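PDB 3VV3: deseasin MCP-01 from Pseudoalteromonas sp., which probably hydrolyses peptide bonds in collagen, as a serine protease of the subtilisin family. Local coordinates for residues 37-42 / 127-132; 100-105 / 138-143; 181-186 / 217-222; 238-243 / 310-315; 278-283 / 297-302. One frame throughout, in Å; residues are numbered along the deposited sequence.

Overall arrangement
Five contacts join parts of the alpha/beta fold of this subtilase around its parallel sheet. From the N terminus, contact 1 ties the loop before strand 45-50 to the lead-in of strand 131-136. Contact 2 crosses it, since its segment 100-105 lies within the loop that contact 1 closes and its segment 138-143 lies beyond. It joins the loops that precede helices 105-114 and 146-161. Contact 3 follows in series and sets helix 180-191 against the turn before strand 222-228. Contact 4 closes a long loop, 238-243 to 310-315, that encloses contact 5, where helices 269-284 and 292-301 pack. Contacts 1 and 5 touch through Asn127 and Gly278; contacts 4 and 5 touch at Met300.

Contact 1 of 5, residues 37-42 / 127-132; sequences ISTGSR and NHDVSI
The carbonyl oxygen of Thr39 is gripped by two successive backbone amides, His128 N at 2.9 Å and Asp129 N at 3.2 Å. This joins two loops that lead into neighbouring parallel strands of the subtilase alpha/beta core, 45-50 and 131-136. The Asp129 bond is the straighter, with 156° at the hydrogen. Thr39 also lays its methyl CG2 over the centre of the His128 ring, 3.7 Å from the centroid, in a CH-pi contact. Its OG1 points elsewhere and gives its proton to a water that also bridges Gly40 O and Asp129 OD2. Gly40 has no room for a side chain, because a CB would run into Asp129 O. Further on, the Arg42 chain bends at chi2 (-91°) and again at chi3. The bends lay its guanidinium over Ser131 OG, while NH1 bonds to Ala64 O outside the contact. An alanine here would remove the guanidinium, and Ala64 O would probably lose that donor and Ser131 the cover over its hydroxyl. Val130 CA sends a nearly straight C-H contact to Ser41 O. Ser131 OG donates to Arg42 O at 2.5 Å, in the carbonyl plane and on a lone pair.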
# COMPACT_ATOMS: atom_id res chain seq x y z
N ILE A 37 21.82 -22.62 12.82
CA ILE A 37 21.86 -23.75 11.89
C ILE A 37 22.32 -23.30 10.51
O ILE A 37 23.20 -23.91 9.91
CB ILE A 37 20.47 -24.42 11.77
CG1 ILE A 37 20.00 -24.94 13.14
CG2 ILE A 37 20.48 -25.54 10.72
CD1 ILE A 37 18.55 -25.39 13.16
N SER A 38 21.73 -22.22 10.01
CA SER A 38 22.09 -21.68 8.71
C SER A 38 21.74 -20.20 8.63
O SER A 38 20.71 -19.78 9.15
CB SER A 38 21.37 -22.42 7.59
OG SER A 38 21.79 -21.96 6.32
N THR A 39 22.61 -19.43 7.99
CA THR A 39 22.31 -18.04 7.64
C THR A 39 22.11 -17.88 6.13
O THR A 39 22.02 -16.77 5.62
CB THR A 39 23.37 -17.05 8.16
OG1 THR A 39 24.69 -17.51 7.82
CG2 THR A 39 23.26 -16.91 9.67
N GLY A 40 22.05 -19.01 5.43
CA GLY A 40 21.67 -19.01 4.02
C GLY A 40 22.84 -19.15 3.07
O GLY A 40 24.00 -19.05 3.46
N SER A 41 22.53 -19.36 1.79
CA SER A 41 23.58 -19.48 0.79
C SER A 41 23.28 -18.66 -0.46
O SER A 41 22.15 -18.66 -0.94
CB SER A 41 23.77 -20.93 0.39
OG SER A 41 24.72 -21.03 -0.65
N ARG A 42 24.30 -17.98 -0.98
CA ARG A 42 24.19 -17.30 -2.27
C ARG A 42 23.81 -18.28 -3.37
O ARG A 42 23.34 -17.88 -4.43
CB ARG A 42 25.51 -16.60 -2.63
CG ARG A 42 25.74 -15.26 -1.94
CD ARG A 42 25.19 -14.11 -2.78
NE ARG A 42 25.59 -14.20 -4.19
CZ ARG A 42 25.30 -13.28 -5.10
NH1 ARG A 42 24.63 -12.19 -4.76
NH2 ARG A 42 25.69 -13.43 -6.36
N ASN A 127 17.38 -14.51 5.29
CA ASN A 127 18.71 -14.96 4.87
C ASN A 127 19.72 -13.84 5.00
O ASN A 127 19.44 -12.71 4.58
CB ASN A 127 18.69 -15.42 3.40
CG ASN A 127 17.71 -16.54 3.15
OD1 ASN A 127 18.05 -17.71 3.23
ND2 ASN A 127 16.47 -16.17 2.87
N HIS A 128 20.89 -14.13 5.58
CA HIS A 128 22.00 -13.18 5.54
C HIS A 128 22.63 -13.20 4.16
O HIS A 128 23.13 -12.19 3.68
CB HIS A 128 23.08 -13.56 6.54
CG HIS A 128 22.66 -13.45 7.97
ND1 HIS A 128 23.56 -13.27 9.00
CD2 HIS A 128 21.43 -13.49 8.54
CE1 HIS A 128 22.90 -13.21 10.14
NE2 HIS A 128 21.61 -13.34 9.89
N ASP A 129 22.62 -14.38 3.56
CA ASP A 129 23.20 -14.60 2.24
C ASP A 129 22.22 -15.39 1.38
O ASP A 129 21.68 -16.40 1.81
CB ASP A 129 24.52 -15.38 2.36
CG ASP A 129 25.53 -14.65 3.22
OD1 ASP A 129 26.10 -13.64 2.75
OD2 ASP A 129 25.75 -15.08 4.37
N VAL A 130 22.00 -14.91 0.16
CA VAL A 130 21.05 -15.52 -0.77
C VAL A 130 21.24 -14.76 -2.08
O VAL A 130 21.90 -13.73 -2.10
CB VAL A 130 19.59 -15.39 -0.25
CG1 VAL A 130 19.14 -13.92 -0.26
CG2 VAL A 130 18.63 -16.27 -1.05
N SER A 131 20.68 -15.27 -3.18
CA SER A 131 20.72 -14.54 -4.44
C SER A 131 19.30 -14.17 -4.84
O SER A 131 18.43 -15.03 -4.94
CB SER A 131 21.37 -15.37 -5.56
OG SER A 131 22.75 -15.58 -5.30
N ILE A 132 19.07 -12.88 -5.06
CA ILE A 132 17.74 -12.41 -5.41
C ILE A 132 17.72 -11.92 -6.85
O ILE A 132 18.45 -11.00 -7.20
CB ILE A 132 17.32 -11.26 -4.48
CG1 ILE A 132 17.19 -11.78 -3.05
CG2 ILE A 132 16.00 -10.65 -4.96
CD1 ILE A 132 17.01 -10.68 -2.02
O HOH W 1 25.38 -17.65 5.22
O HOH W 2 19.49 -19.42 1.60

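Contact 2 of 5, residues 100-105 / 138-143; sequences MDDEGH and LAADGT
This is a small, water-mediated surface contact between two loops at the C-terminal ends of parallel strands. Residues 100-105 lead into helix 105-114, and residues 138-143 follow strand 131-136. The direct touching is slight. A chi1 of 56° brings the Asp102 carboxylate against the methyl of Ala140, with OD1 3.6 Å from Ala140 CB. OD1 also makes a salt bridge to Lys136, outside both loops. Glu103 adds its CG, 3.5 Å from Ala140 O. Waters do the polar bridging. One donates to Asp102 OD2 and accepts from Ala140 N, and another donates to both Glu103 OE2 and Ala140 O.

Each loop is shaped by its own acid. Asp101 OD1 accepts from Glu103 N and Gly104 N, both at 2.9 Å and from the same face of its carboxylate. The first bond closes an Asx turn and the two together an Asx motif. Glu103 bends at chi2 (-73°), and its OE1 takes His105 N at 3.0 Å, nearly along the C-O axis. On the other loop a type I turn runs from Ala139 to Gly142. There Asp141 OD1 accepts from Thr143 N and from Thr143 OG1, at 2.6 Å for the hydroxyl. Asp141 OD2 also makes a salt bridge to Arg231 of the second subunit. His105 ND1 is hydrogen-bonded to Asp50 and NE2 weakly to Ser270, consistent with the Ser-His-Asp catalytic triad of subtilases, whose histidine starts the helix here.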
# COMPACT_ATOMS: atom_id res chain seq x y z
N MET A 100 15.76 -2.78 -12.05
CA MET A 100 15.87 -1.70 -11.07
C MET A 100 14.49 -1.21 -10.59
O MET A 100 13.60 -0.89 -11.39
CB MET A 100 16.68 -0.51 -11.62
CG MET A 100 16.66 0.71 -10.70
SD MET A 100 17.42 0.40 -9.09
CE MET A 100 19.09 -0.03 -9.59
N ASP A 101 14.35 -1.15 -9.27
CA ASP A 101 13.12 -0.68 -8.64
C ASP A 101 13.07 0.84 -8.60
O ASP A 101 13.93 1.49 -7.98
CB ASP A 101 13.08 -1.23 -7.22
CG ASP A 101 11.78 -0.93 -6.51
OD1 ASP A 101 10.82 -0.47 -7.17
OD2 ASP A 101 11.72 -1.19 -5.29
N ASP A 102 12.07 1.41 -9.25
CA ASP A 102 11.85 2.86 -9.24
C ASP A 102 10.57 3.20 -8.49
O ASP A 102 10.05 4.31 -8.62
CB ASP A 102 11.80 3.42 -10.67
CG ASP A 102 10.75 2.74 -11.52
OD1 ASP A 102 9.99 1.90 -10.99
OD2 ASP A 102 10.68 3.04 -12.73
N GLU A 103 10.07 2.25 -7.70
CA GLU A 103 8.83 2.45 -6.94
C GLU A 103 9.06 2.29 -5.45
O GLU A 103 8.71 3.17 -4.66
CB GLU A 103 7.75 1.47 -7.41
CG GLU A 103 6.32 1.94 -7.12
CD GLU A 103 5.94 1.84 -5.65
OE1 GLU A 103 6.42 0.91 -4.97
OE2 GLU A 103 5.14 2.68 -5.17
N GLY A 104 9.66 1.16 -5.07
CA GLY A 104 10.01 0.90 -3.67
C GLY A 104 9.58 -0.44 -3.10
O GLY A 104 10.26 -1.03 -2.26
N HIS A 105 8.41 -0.91 -3.55
CA HIS A 105 7.78 -2.08 -2.97
C HIS A 105 8.65 -3.34 -3.12
O HIS A 105 8.82 -4.11 -2.16
CB HIS A 105 6.41 -2.27 -3.64
CG HIS A 105 5.54 -3.29 -2.98
ND1 HIS A 105 5.51 -4.61 -3.36
CD2 HIS A 105 4.65 -3.18 -1.96
CE1 HIS A 105 4.66 -5.28 -2.61
NE2 HIS A 105 4.12 -4.43 -1.75
N LEU A 138 5.52 -4.24 -12.45
CA LEU A 138 4.77 -3.07 -12.00
C LEU A 138 5.62 -1.82 -12.16
O LEU A 138 6.75 -1.78 -11.69
CB LEU A 138 4.37 -3.24 -10.53
CG LEU A 138 3.41 -4.40 -10.29
CD1 LEU A 138 3.26 -4.68 -8.80
CD2 LEU A 138 2.05 -4.11 -10.94
N ALA A 139 5.05 -0.81 -12.80
CA ALA A 139 5.78 0.41 -13.11
C ALA A 139 5.88 1.33 -11.90
O ALA A 139 5.28 1.07 -10.86
CB ALA A 139 5.12 1.13 -14.26
N ALA A 140 6.61 2.43 -12.07
CA ALA A 140 6.77 3.42 -11.01
C ALA A 140 5.42 3.96 -10.53
O ALA A 140 5.27 4.35 -9.37
CB ALA A 140 7.65 4.56 -11.48
N ASP A 141 4.44 3.98 -11.44
CA ASP A 141 3.10 4.47 -11.10
C ASP A 141 2.10 3.34 -10.85
O ASP A 141 0.88 3.58 -10.88
CB ASP A 141 2.57 5.42 -12.18
CG ASP A 141 2.11 4.69 -13.44
OD1 ASP A 141 2.42 3.49 -13.61
OD2 ASP A 141 1.43 5.32 -14.27
N GLY A 142 2.59 2.13 -10.62
CA GLY A 142 1.73 1.01 -10.29
C GLY A 142 1.13 0.27 -11.47
O GLY A 142 0.44 -0.74 -11.30
N THR A 143 1.39 0.76 -12.68
CA THR A 143 0.83 0.14 -13.88
C THR A 143 1.40 -1.27 -14.09
O THR A 143 2.60 -1.48 -13.98
CB THR A 143 1.12 0.98 -15.14
OG1 THR A 143 0.53 2.28 -14.99
CG2 THR A 143 0.55 0.30 -16.39
O HOH W 3 8.60 2.15 -14.27
O HOH W 4 7.79 5.91 -8.06
O HOH W 5 3.97 4.57 -6.94

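Contact 3 of 5, residues 181-186 / 217-222; sequences ALADAI and YENDNV
Tyr217 and Ile186 carry this buried contact. The ring of Tyr217 reaches to helix 180-191 and lies against Leu182, Ala183 and Ile186. Its CG stands anti to the carbonyl carbon (chi1 -77°), which sends the ring toward the helix. The side chains of Leu182 and Ile186 both cross Tyr217 at about a right angle. Leu182 CD2 comes to 3.6 Å from Tyr217 CE2. Ile186 CD1 comes to 3.7 Å from Tyr217 CD2, the next carbon along the same side of the ring. Ala183 CA lies over one face, offset toward the rim, and its CB is 4.0 Å from Tyr217 CE1. The phenol oxygen passes beside Leu182 CB and is hydrogen-bonded to Ser179 N, just before the helix.

The second branch of Ile186 does separate work. Its CG2 is anti to the backbone N and meets Val222 CG2 at 3.8 Å. The same methyl sits 3.6 Å from Asn221 OD1. Asn221 ND2 is bonded elsewhere, to Ile194 O and Ser189 OG. A type I turn, Asn219 to Val222, then leads into strand 222-228. The arrangement is helix 180-191 packed on the loop that leads into strand 222-228, beside the parallel sheet of the subtilisin alpha/beta fold.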
# COMPACT_ATOMS: atom_id res chain seq x y z
N ALA A 181 -4.49 -18.45 -18.19
CA ALA A 181 -3.11 -18.24 -18.62
C ALA A 181 -2.19 -18.16 -17.40
O ALA A 181 -1.09 -18.72 -17.42
CB ALA A 181 -2.98 -16.98 -19.47
N LEU A 182 -2.63 -17.47 -16.36
CA LEU A 182 -1.82 -17.37 -15.14
C LEU A 182 -1.77 -18.72 -14.41
O LEU A 182 -0.70 -19.15 -13.96
CB LEU A 182 -2.33 -16.25 -14.23
CG LEU A 182 -1.56 -16.02 -12.92
CD1 LEU A 182 -0.06 -15.95 -13.21
CD2 LEU A 182 -2.04 -14.72 -12.25
N ALA A 183 -2.91 -19.38 -14.30
CA ALA A 183 -2.94 -20.73 -13.71
C ALA A 183 -1.94 -21.64 -14.43
O ALA A 183 -1.21 -22.41 -13.80
CB ALA A 183 -4.34 -21.31 -13.80
N ASP A 184 -1.91 -21.55 -15.76
CA ASP A 184 -1.05 -22.40 -16.57
C ASP A 184 0.43 -22.07 -16.35
O ASP A 184 1.28 -22.96 -16.35
CB ASP A 184 -1.39 -22.26 -18.05
CG ASP A 184 -2.69 -22.95 -18.43
OD1 ASP A 184 -3.30 -23.64 -17.58
OD2 ASP A 184 -3.12 -22.78 -19.59
N ALA A 185 0.74 -20.78 -16.20
CA ALA A 185 2.11 -20.37 -15.94
C ALA A 185 2.56 -20.93 -14.59
O ALA A 185 3.70 -21.39 -14.44
CB ALA A 185 2.22 -18.86 -15.96
N ILE A 186 1.65 -20.91 -13.62
CA ILE A 186 1.95 -21.42 -12.30
C ILE A 186 2.11 -22.94 -12.34
O ILE A 186 2.99 -23.49 -11.68
CB ILE A 186 0.87 -21.01 -11.28
CG1 ILE A 186 0.87 -19.48 -11.13
CG2 ILE A 186 1.11 -21.70 -9.93
CD1 ILE A 186 -0.31 -18.93 -10.32
N TYR A 217 -5.49 -19.39 -6.37
CA TYR A 217 -5.23 -20.46 -7.33
C TYR A 217 -5.04 -21.76 -6.56
O TYR A 217 -4.35 -21.78 -5.55
CB TYR A 217 -4.02 -20.17 -8.22
CG TYR A 217 -4.36 -19.18 -9.31
CD1 TYR A 217 -5.32 -19.48 -10.27
CD2 TYR A 217 -3.74 -17.94 -9.37
CE1 TYR A 217 -5.66 -18.57 -11.26
CE2 TYR A 217 -4.06 -17.02 -10.35
CZ TYR A 217 -5.02 -17.35 -11.30
OH TYR A 217 -5.36 -16.44 -12.28
N GLU A 218 -5.68 -22.83 -7.02
CA GLU A 218 -5.65 -24.11 -6.31
C GLU A 218 -4.42 -24.97 -6.62
O GLU A 218 -4.26 -26.08 -6.09
CB GLU A 218 -6.94 -24.88 -6.58
CG GLU A 218 -8.18 -24.22 -5.98
CD GLU A 218 -9.46 -24.92 -6.40
OE1 GLU A 218 -9.38 -25.88 -7.19
OE2 GLU A 218 -10.54 -24.51 -5.94
N ASN A 219 -3.54 -24.44 -7.46
CA ASN A 219 -2.27 -25.09 -7.76
C ASN A 219 -1.57 -25.54 -6.48
O ASN A 219 -1.48 -24.78 -5.51
CB ASN A 219 -1.38 -24.14 -8.56
CG ASN A 219 -1.98 -23.75 -9.90
OD1 ASN A 219 -1.42 -24.07 -10.95
ND2 ASN A 219 -3.11 -23.06 -9.89
N ASP A 220 -1.09 -26.78 -6.45
CA ASP A 220 -0.48 -27.30 -5.23
C ASP A 220 0.77 -26.55 -4.76
O ASP A 220 1.10 -26.57 -3.57
CB ASP A 220 -0.17 -28.79 -5.36
CG ASP A 220 -1.41 -29.66 -5.31
OD1 ASP A 220 -2.38 -29.29 -4.61
OD2 ASP A 220 -1.41 -30.72 -5.96
N ASN A 221 1.48 -25.89 -5.67
CA ASN A 221 2.72 -25.20 -5.29
C ASN A 221 2.49 -23.75 -4.84
O ASN A 221 3.44 -23.04 -4.53
CB ASN A 221 3.75 -25.23 -6.42
CG ASN A 221 3.28 -24.49 -7.65
OD1 ASN A 221 2.09 -24.52 -7.99
ND2 ASN A 221 4.20 -23.82 -8.33
N VAL A 222 1.23 -23.32 -4.82
CA VAL A 222 0.91 -22.00 -4.30
C VAL A 222 0.84 -22.05 -2.78
O VAL A 222 0.13 -22.88 -2.21
CB VAL A 222 -0.43 -21.47 -4.88
CG1 VAL A 222 -0.89 -20.22 -4.14
CG2 VAL A 222 -0.30 -21.21 -6.39

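Contact 4 of 5, residues 238-243 / 310-315; sequences SQWGLT and NGKTVA
The indole of Trp240 and the aliphatic chain of Lys312 cross at a slant. They join two surface loops of the subtilase fold, one before strand 247-250 and one between the short antiparallel strands 304-305 and 317-318. The Trp240 torsions (chi1 65°, chi2 90°) set the ring beside Lys312 and present a face of its five-membered part to the end of the lysine chain. Lys312 CB comes to 3.8 Å from Trp240 CD1. The lysine chain then runs extended and bends only at its last torsion (chi4 -68°). That leaves NZ over the face of the five-membered ring, 4.8 Å from its centroid, in a cation-pi contact. A serine in place of Trp240 would strip away the indole face, and the Lys312 ammonium would probably lose its aromatic partner and be set free to turn.

The backbones meet beside this pair. Gly241 N gives its proton to Lys312 O at 2.8 Å, and Trp240 CB packs on the same oxygen. Thr313 CA sends a C-H contact to Gly241 O. Leu242 has its CG anti to the backbone N, and this carries CD1 to 3.6 Å from Gly311 O. Outside the two segments, Thr313 OG1 is bonded to Leu309 O and Gly316 N, and Val314 also rests on Met300 of helix 292-301. At the far end Val314 CG2 lies 3.3 Å from Leu242 O.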
# COMPACT_ATOMS: atom_id res chain seq x y z
N SER A 238 -5.60 -8.23 7.54
CA SER A 238 -5.32 -9.43 6.76
C SER A 238 -6.56 -10.16 6.26
O SER A 238 -7.51 -10.36 7.01
CB SER A 238 -4.46 -10.42 7.56
OG SER A 238 -4.01 -11.49 6.73
N GLN A 239 -6.52 -10.60 5.02
CA GLN A 239 -7.51 -11.56 4.53
C GLN A 239 -7.14 -12.94 5.09
O GLN A 239 -6.03 -13.13 5.60
CB GLN A 239 -7.58 -11.53 3.00
CG GLN A 239 -8.39 -10.31 2.50
CD GLN A 239 -8.21 -10.00 1.02
OE1 GLN A 239 -8.55 -10.81 0.14
NE2 GLN A 239 -7.71 -8.82 0.74
N TRP A 240 -8.07 -13.88 5.03
CA TRP A 240 -7.84 -15.22 5.55
C TRP A 240 -8.64 -16.19 4.69
O TRP A 240 -9.27 -15.78 3.72
CB TRP A 240 -8.26 -15.32 7.02
CG TRP A 240 -9.74 -15.14 7.23
CD1 TRP A 240 -10.70 -16.11 7.22
CD2 TRP A 240 -10.43 -13.90 7.43
NE1 TRP A 240 -11.95 -15.55 7.42
CE2 TRP A 240 -11.80 -14.20 7.55
CE3 TRP A 240 -10.02 -12.56 7.53
CZ2 TRP A 240 -12.77 -13.21 7.76
CZ3 TRP A 240 -10.98 -11.58 7.74
CH2 TRP A 240 -12.33 -11.91 7.85
N GLY A 241 -8.58 -17.48 5.01
CA GLY A 241 -9.38 -18.46 4.29
C GLY A 241 -9.08 -19.86 4.80
O GLY A 241 -7.96 -20.33 4.67
N LEU A 242 -10.08 -20.52 5.37
CA LEU A 242 -9.88 -21.85 5.95
C LEU A 242 -9.24 -22.83 4.96
O LEU A 242 -8.39 -23.65 5.34
CB LEU A 242 -11.21 -22.41 6.49
CG LEU A 242 -11.19 -23.83 7.03
CD1 LEU A 242 -10.27 -23.97 8.24
CD2 LEU A 242 -12.61 -24.26 7.40
N THR A 243 -9.63 -22.74 3.70
CA THR A 243 -9.08 -23.64 2.68
C THR A 243 -8.19 -22.91 1.68
O THR A 243 -7.33 -23.53 1.04
CB THR A 243 -10.19 -24.41 1.93
OG1 THR A 243 -10.99 -23.49 1.17
CG2 THR A 243 -11.08 -25.18 2.91
N ASN A 310 -6.04 -20.16 13.71
CA ASN A 310 -6.77 -21.42 13.81
C ASN A 310 -8.20 -21.28 13.30
O ASN A 310 -8.95 -20.42 13.77
CB ASN A 310 -6.78 -21.93 15.25
CG ASN A 310 -7.52 -23.25 15.40
OD1 ASN A 310 -8.67 -23.28 15.82
ND2 ASN A 310 -6.86 -24.34 15.03
N GLY A 311 -8.58 -22.13 12.35
CA GLY A 311 -9.91 -22.09 11.78
C GLY A 311 -10.04 -21.05 10.68
O GLY A 311 -11.08 -20.94 10.03
N LYS A 312 -8.98 -20.28 10.46
CA LYS A 312 -9.00 -19.24 9.44
C LYS A 312 -7.93 -19.47 8.36
O LYS A 312 -7.78 -18.65 7.45
CB LYS A 312 -8.83 -17.86 10.07
CG LYS A 312 -9.95 -17.50 11.04
CD LYS A 312 -9.66 -16.18 11.72
CE LYS A 312 -10.75 -15.82 12.73
NZ LYS A 312 -12.03 -15.52 12.05
N THR A 313 -7.20 -20.57 8.48
CA THR A 313 -6.17 -20.96 7.53
C THR A 313 -6.09 -22.47 7.56
O THR A 313 -6.61 -23.09 8.49
CB THR A 313 -4.78 -20.39 7.90
OG1 THR A 313 -4.42 -20.80 9.24
CG2 THR A 313 -4.75 -18.87 7.80
N VAL A 314 -5.43 -23.08 6.58
CA VAL A 314 -5.34 -24.54 6.59
C VAL A 314 -4.57 -25.02 7.82
O VAL A 314 -5.05 -25.87 8.58
CB VAL A 314 -4.68 -25.11 5.30
CG1 VAL A 314 -4.45 -26.62 5.42
CG2 VAL A 314 -5.53 -24.80 4.07
N ALA A 315 -3.38 -24.47 8.02
CA ALA A 315 -2.47 -24.98 9.06
C ALA A 315 -2.71 -24.37 10.43
O ALA A 315 -2.37 -24.97 11.45
CB ALA A 315 -1.01 -24.78 8.64

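Contact 5 of 5, residues 278-283 / 297-302; sequences GAAALV and ELLMSS
Leu299 is the bump of this contact, and its two methyls rest on the small residues of the facing helix. Helices 269-284 and 292-301 pack here as part of the helical layer against the parallel sheet of the subtilisin alpha/beta fold. Their local axes cross at 114° and pass 10.8 Å apart, so the touching area is small and entirely apolar.

Ala279 and Ala280 give helix 269-284 a low surface, and Leu299 fills it with one branch for each. CD1 reaches Ala280 CB at 3.8 Å, and CD2 reaches Ala279 CB at 4.0 Å. Leu299 CG stands anti to its carbonyl carbon (chi1 -69°), and with chi2 at 163° this aims CD1 at Ala280 and CD2 at Ala279. Val283, one turn on from Ala279, forms a ridge at the edge of this hollow. Its CG2 faces both leucines, coming to 4.3 Å from Leu299 CD2. Leu298 CD2 comes to 4.1 Å from Val283 CG2, the two side chains lying alongside and pointing opposite ways.

Both helices also meet strand 195-199, where Leu195 touches Ala280 and Leu299. Leu223 of strand 222-228 also meets Leu299. Val321 of helix 321-327 covers Ala279. Ser302 OG folds back to donate to Leu298 O at 2.8 Å. Ser302 N reaches that oxygen from the opposite face of its carbonyl plane.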
# COMPACT_ATOMS: atom_id res chain seq x y z
N GLY A 278 11.55 -16.03 2.22
CA GLY A 278 12.87 -16.06 2.84
C GLY A 278 13.09 -17.34 3.62
O GLY A 278 14.15 -17.96 3.53
N ALA A 279 12.09 -17.74 4.41
CA ALA A 279 12.20 -18.98 5.17
C ALA A 279 12.36 -20.19 4.25
O ALA A 279 13.13 -21.10 4.54
CB ALA A 279 11.02 -19.15 6.11
N ALA A 280 11.63 -20.20 3.13
CA ALA A 280 11.74 -21.29 2.17
C ALA A 280 13.16 -21.37 1.65
O ALA A 280 13.74 -22.46 1.58
CB ALA A 280 10.75 -21.11 1.01
N ALA A 281 13.73 -20.22 1.28
CA ALA A 281 15.11 -20.19 0.79
C ALA A 281 16.09 -20.67 1.86
O ALA A 281 17.05 -21.39 1.55
CB ALA A 281 15.48 -18.79 0.31
N LEU A 282 15.86 -20.28 3.11
CA LEU A 282 16.74 -20.72 4.20
C LEU A 282 16.68 -22.24 4.39
O LEU A 282 17.71 -22.89 4.57
CB LEU A 282 16.39 -19.99 5.52
CG LEU A 282 17.48 -20.10 6.60
CD1 LEU A 282 18.79 -19.54 6.06
CD2 LEU A 282 17.07 -19.34 7.86
N VAL A 283 15.47 -22.80 4.33
CA VAL A 283 15.29 -24.24 4.40
C VAL A 283 16.08 -24.94 3.28
O VAL A 283 16.73 -25.96 3.51
CB VAL A 283 13.80 -24.63 4.31
CG1 VAL A 283 13.65 -26.13 4.08
CG2 VAL A 283 13.04 -24.19 5.57
N GLU A 297 4.61 -27.98 2.87
CA GLU A 297 3.97 -28.58 4.04
C GLU A 297 4.85 -28.44 5.27
O GLU A 297 4.35 -28.30 6.39
CB GLU A 297 3.62 -30.05 3.77
CG GLU A 297 2.52 -30.22 2.72
CD GLU A 297 1.94 -31.62 2.68
OE1 GLU A 297 2.65 -32.59 3.01
OE2 GLU A 297 0.75 -31.75 2.29
N LEU A 298 6.16 -28.45 5.07
CA LEU A 298 7.09 -28.26 6.18
C LEU A 298 6.97 -26.86 6.77
O LEU A 298 6.96 -26.69 7.99
CB LEU A 298 8.53 -28.52 5.72
CG LEU A 298 9.61 -28.35 6.78
CD1 LEU A 298 10.66 -29.45 6.62
CD2 LEU A 298 10.25 -26.99 6.67
N LEU A 299 6.89 -25.85 5.91
CA LEU A 299 6.71 -24.48 6.38
C LEU A 299 5.42 -24.35 7.17
O LEU A 299 5.38 -23.69 8.22
CB LEU A 299 6.75 -23.51 5.19
CG LEU A 299 8.14 -23.38 4.55
CD1 LEU A 299 8.06 -22.75 3.15
CD2 LEU A 299 9.07 -22.59 5.46
N MET A 300 4.36 -24.99 6.68
CA MET A 300 3.07 -24.97 7.36
C MET A 300 3.11 -25.71 8.70
O MET A 300 2.69 -25.19 9.73
CB MET A 300 2.00 -25.56 6.45
CG MET A 300 1.69 -24.66 5.24
SD MET A 300 0.69 -25.45 3.97
CE MET A 300 -0.88 -25.68 4.82
N SER A 301 3.63 -26.93 8.69
CA SER A 301 3.54 -27.79 9.87
C SER A 301 4.51 -27.38 10.96
O SER A 301 4.25 -27.62 12.14
CB SER A 301 3.74 -29.26 9.48
OG SER A 301 5.06 -29.49 9.01
N SER A 302 5.63 -26.76 10.58
CA SER A 302 6.65 -26.38 11.56
C SER A 302 6.34 -25.07 12.28
O SER A 302 7.03 -24.72 13.24
CB SER A 302 8.03 -26.30 10.92
OG SER A 302 8.12 -25.20 10.02